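Local coordinates for protein ferritin heavy chain (Trichoplusia ni, PDB 1Z6O) that oxidises ferrous iron with dioxygen and, in a secreted shell of twelve heavy and twelve light chains, stores it as ferric hydroxide, at residues M[26-29]-M[30-34]; M[157-160]-M[161-165]. All coordinates share one frame; numbering follows the deposited sequence.

Contact 1 (M[26-29]-M[30-34]); sequences RQQI and QMEVG. With FE (Fe (III) ion), chain B.
Within the ferroxidase centre of the ferritin four-helix bundle, Gln28 reaches along helix 19-47 to the iron ligand Glu32 one turn on. Glu32 OE2 binds the ferric ion at 2.0 Å, and two waters, Glu67 and His70 complete the site. The other carboxylate oxygen takes the glutamine: Gln28 NE2 donates to Glu32 OE1 over 3.0 Å in a fairly straight bond (161°). The acceptor lies close to the amide plane, whereas the amide nitrogen stands above the carboxylate plane, the two planes being turned 55° apart. Gln28 can reach because its CG lies anti to the backbone N (chi1 -171°) and the chain then bends at chi2. Its amide is held at both ends, since OE1 is hydrogen-bonded to Ser122, consistent with a second-shell residue that helps to position the ligand Glu32. With Gln28 cut back to alanine, Glu32 OE1 is likely to lose its amide donor, and the carboxylate one of the restraints on its rotation at the iron. Met31 SD approaches the same amide, 3.8 Å from Gln28 NE2. The backbone bond of the same turn runs from Glu32 N to Gln28 O (2.9 Å). Around it, Gln28 packs on helix 105-132, Ile29 on helix 54-80, and Val33 against Tyr53 of a light chain.

Contact 2 (M[157-160]-M[161-165]); sequences QRDL and AGKAS
Asp159 and Lys163, one turn apart on helix 139-168, form a salt bridge. Lys163 NZ donates to Asp159 OD1 at 3.2 Å, arriving on the syn side and 23° out of the carboxylate plane; NZ lies equally far from Asp159 OD2, but that bond is weak. The lysine gets there by lying alongside the helix, with CG 3.5 Å from Asp159 O, and then turning at its last torsion (chi4 51°) to bring NZ to the carboxylate. Acid followed four residues later by base suits a partly exposed side of a helix, where the two charges can meet across a turn while the Lys163 side chain also touches Phe182 and Leu186 of helix 175-186. Both residues lie on the fourth long helix of the ferritin bundle, whose backbone here runs in regular i to i+4 bonds, among them Ala161 N to Gln157 O at 2.8 Å and Ala164 N to Leu160 O at 2.9 Å. The remaining meetings are close packing. Arg158 NH1 passes 3.5 Å from Gly162 CA, and glycine suits the place, since its bare CA leaves room for the guanidinium, whose NH2 is hydrogen-bonded to Asn63 and Asn68 of a light chain. Small Ala161 lies among Leu113 of helix 105-132, Tyr65 of a light chain and Trp14 of a second heavy chain, while the branched Leu160 packs on Leu109, Ala112 and Glu116 of helix 105-132.

Overall arrangement
From the N terminus the chain first meets contact 1, on helix 19-47, then runs through helices 54-80 and 105-132 before contact 2 on helix 139-168. Each joins consecutive turns of one helix, so neither closes a loop, and the two follow in series without nesting or crossing. Their centres lie 24 Å apart and their nearest atoms about 10 Å, with no touch between them. Helix 105-132 links them indirectly, packing against both. Contact 1 supplies an iron ligand inside the bundle and ties helix 19-47 to helices 54-80 and 105-132, whereas contact 2 joins the fourth long helix to helix 175-186 and to neighbouring light and heavy chains of the shell.

Contact 1 (M[26-29]-M[30-34])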
loop_
_atom_site.group_PDB
_atom_site.type_symbol
_atom_site.label_atom_id
_atom_site.label_comp_id
_atom_site.label_asym_id
_atom_site.label_seq_id
_atom_site.Cartn_x
_atom_site.Cartn_y
_atom_site.Cartn_z
ATOM N N ARG M 26 -22.270 53.452 -1.906
ATOM C CA ARG M 26 -22.628 53.477 -0.484
ATOM C C ARG M 26 -24.107 53.128 -0.305
ATOM O O ARG M 26 -24.489 52.413 0.631
ATOM C CB ARG M 26 -22.333 54.864 0.128
ATOM C CG ARG M 26 -20.824 55.211 0.200
ATOM C CD ARG M 26 -20.612 56.650 0.732
ATOM N NE ARG M 26 -21.166 56.766 2.079
ATOM C CZ ARG M 26 -20.473 56.567 3.195
ATOM N NH1 ARG M 26 -19.183 56.261 3.140
ATOM N NH2 ARG M 26 -21.082 56.625 4.368
ATOM N N GLN M 27 -24.944 53.637 -1.200
ATOM C CA GLN M 27 -26.369 53.348 -1.127
ATOM C C GLN M 27 -26.610 51.860 -1.430
ATOM O O GLN M 27 -27.472 51.224 -0.824
ATOM C CB GLN M 27 -27.133 54.219 -2.129
ATOM C CG GLN M 27 -28.634 54.026 -2.093
ATOM C CD GLN M 27 -29.375 55.113 -2.861
ATOM O OE1 GLN M 27 -29.178 56.309 -2.613
ATOM N NE2 GLN M 27 -30.230 54.706 -3.797
ATOM N N GLN M 28 -25.850 51.302 -2.367
ATOM C CA GLN M 28 -26.015 49.883 -2.706
ATOM C C GLN M 28 -25.634 49.000 -1.509
ATOM O O GLN M 28 -26.260 47.969 -1.261
ATOM C CB GLN M 28 -25.140 49.510 -3.913
ATOM C CG GLN M 28 -25.426 48.104 -4.467
ATOM C CD GLN M 28 -26.860 47.985 -4.960
ATOM O OE1 GLN M 28 -27.377 48.904 -5.581
ATOM N NE2 GLN M 28 -27.507 46.851 -4.688
ATOM N N ILE M 29 -24.598 49.400 -0.774
ATOM C CA ILE M 29 -24.174 48.634 0.399
ATOM C C ILE M 29 -25.323 48.552 1.407
ATOM O O ILE M 29 -25.613 47.476 1.946
ATOM C CB ILE M 29 -22.904 49.273 1.022
ATOM C CG1 ILE M 29 -21.703 48.965 0.111
ATOM C CG2 ILE M 29 -22.656 48.739 2.448
ATOM C CD1 ILE M 29 -20.461 49.859 0.360
ATOM N N GLN M 30 -26.002 49.671 1.650
ATOM C CA GLN M 30 -27.130 49.660 2.584
ATOM C C GLN M 30 -28.255 48.784 2.027
ATOM O O GLN M 30 -28.933 48.076 2.774
ATOM C CB GLN M 30 -27.661 51.089 2.835
ATOM C CG GLN M 30 -28.959 51.132 3.679
ATOM C CD GLN M 30 -28.779 50.532 5.075
ATOM O OE1 GLN M 30 -27.865 50.903 5.798
ATOM N NE2 GLN M 30 -29.658 49.607 5.455
ATOM N N MET M 31 -28.459 48.826 0.717
ATOM C CA MET M 31 -29.506 48.005 0.116
ATOM C C MET M 31 -29.230 46.502 0.297
ATOM O O MET M 31 -30.149 45.731 0.568
ATOM C CB MET M 31 -29.648 48.318 -1.375
ATOM C CG MET M 31 -30.803 47.559 -2.026
ATOM S SD MET M 31 -30.994 47.994 -3.765
ATOM C CE MET M 31 -32.799 47.625 -4.002
ATOM N N GLU M 32 -27.974 46.084 0.143
ATOM C CA GLU M 32 -27.624 44.666 0.318
ATOM C C GLU M 32 -27.882 44.261 1.772
ATOM O O GLU M 32 -28.400 43.177 2.038
ATOM C CB GLU M 32 -26.143 44.411 -0.011
ATOM C CG GLU M 32 -25.725 44.798 -1.434
ATOM C CD GLU M 32 -26.301 43.898 -2.528
ATOM O OE1 GLU M 32 -26.292 44.334 -3.707
ATOM O OE2 GLU M 32 -26.741 42.761 -2.236
ATOM N N VAL M 33 -27.507 45.124 2.712
ATOM C CA VAL M 33 -27.734 44.822 4.127
ATOM C C VAL M 33 -29.235 44.717 4.395
ATOM O O VAL M 33 -29.684 43.804 5.096
ATOM C CB VAL M 33 -27.072 45.898 5.039
ATOM C CG1 VAL M 33 -27.540 45.737 6.499
ATOM C CG2 VAL M 33 -25.547 45.739 4.971
ATOM N N GLY M 34 -30.014 45.638 3.829
ATOM C CA GLY M 34 -31.461 45.585 4.002
ATOM C C GLY M 34 -32.016 44.267 3.467
ATOM O O GLY M 34 -32.914 43.669 4.063
HETATM FE FE FE B . -27.085 41.109 -3.241
HETATM O O HOH W 1 -28.624 40.329 -4.350
HETATM O O HOH W 2 -26.359 42.087 -4.890
#

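Contact 2 (M[157-160]-M[161-165])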
loop_
_atom_site.group_PDB
_atom_site.type_symbol
_atom_site.label_atom_id
_atom_site.label_comp_id
_atom_site.label_asym_id
_atom_site.label_seq_id
_atom_site.Cartn_x
_atom_site.Cartn_y
_atom_site.Cartn_z
ATOM N N GLN M 157 -32.382 35.399 -10.257
ATOM C CA GLN M 157 -33.762 35.691 -10.648
ATOM C C GLN M 157 -34.364 34.510 -11.394
ATOM O O GLN M 157 -35.493 34.110 -11.128
ATOM C CB GLN M 157 -33.823 36.935 -11.562
ATOM C CG GLN M 157 -33.525 38.222 -10.824
ATOM C CD GLN M 157 -33.396 39.431 -11.740
ATOM O OE1 GLN M 157 -33.300 39.321 -12.978
ATOM N NE2 GLN M 157 -33.372 40.587 -11.135
ATOM N N ARG M 158 -33.613 33.951 -12.340
ATOM C CA ARG M 158 -34.134 32.824 -13.107
ATOM C C ARG M 158 -34.415 31.647 -12.180
ATOM O O ARG M 158 -35.411 30.942 -12.342
ATOM C CB ARG M 158 -33.139 32.401 -14.199
ATOM C CG ARG M 158 -33.552 31.112 -14.956
ATOM C CD ARG M 158 -34.904 31.242 -15.704
ATOM N NE ARG M 158 -35.257 29.967 -16.340
ATOM C CZ ARG M 158 -35.812 28.935 -15.711
ATOM N NH1 ARG M 158 -36.109 29.021 -14.414
ATOM N NH2 ARG M 158 -36.025 27.789 -16.365
ATOM N N ASP M 159 -33.536 31.431 -11.208
ATOM C CA ASP M 159 -33.732 30.327 -10.272
ATOM C C ASP M 159 -35.015 30.525 -9.454
ATOM O O ASP M 159 -35.841 29.615 -9.359
ATOM C CB ASP M 159 -32.531 30.205 -9.338
ATOM C CG ASP M 159 -32.648 29.006 -8.412
ATOM O OD1 ASP M 159 -32.813 29.209 -7.199
ATOM O OD2 ASP M 159 -32.594 27.858 -8.903
ATOM N N LEU M 160 -35.187 31.712 -8.875
ATOM C CA LEU M 160 -36.390 32.009 -8.085
ATOM C C LEU M 160 -37.659 31.977 -8.931
ATOM O O LEU M 160 -38.698 31.493 -8.476
ATOM C CB LEU M 160 -36.280 33.390 -7.428
ATOM C CG LEU M 160 -35.264 33.494 -6.281
ATOM C CD1 LEU M 160 -35.052 34.974 -5.916
ATOM C CD2 LEU M 160 -35.783 32.701 -5.066
ATOM N N ALA M 161 -37.590 32.511 -10.151
ATOM C CA ALA M 161 -38.764 32.522 -11.030
ATOM C C ALA M 161 -39.194 31.087 -11.350
ATOM O O ALA M 161 -40.387 30.780 -11.366
ATOM C CB ALA M 161 -38.452 33.280 -12.335
ATOM N N GLY M 162 -38.225 30.218 -11.625
ATOM C CA GLY M 162 -38.549 28.826 -11.915
ATOM C C GLY M 162 -39.169 28.142 -10.701
ATOM O O GLY M 162 -40.152 27.409 -10.826
ATOM N N LYS M 163 -38.595 28.364 -9.523
ATOM C CA LYS M 163 -39.145 27.763 -8.302
ATOM C C LYS M 163 -40.585 28.240 -8.081
ATOM O O LYS M 163 -41.472 27.445 -7.752
ATOM C CB LYS M 163 -38.289 28.139 -7.086
ATOM C CG LYS M 163 -36.960 27.352 -6.973
ATOM C CD LYS M 163 -36.132 27.912 -5.812
ATOM C CE LYS M 163 -35.037 26.950 -5.362
ATOM N NZ LYS M 163 -34.195 26.468 -6.484
ATOM N N ALA M 164 -40.816 29.538 -8.251
ATOM C CA ALA M 164 -42.158 30.087 -8.070
ATOM C C ALA M 164 -43.142 29.477 -9.069
ATOM O O ALA M 164 -44.251 29.112 -8.687
ATOM C CB ALA M 164 -42.137 31.617 -8.219
ATOM N N SER M 165 -42.754 29.368 -10.344
ATOM C CA SER M 165 -43.656 28.780 -11.346
ATOM C C SER M 165 -43.994 27.336 -11.005
ATOM O O SER M 165 -45.151 26.931 -11.053
ATOM C CB SER M 165 -43.036 28.781 -12.759
ATOM O OG SER M 165 -42.881 30.096 -13.252
#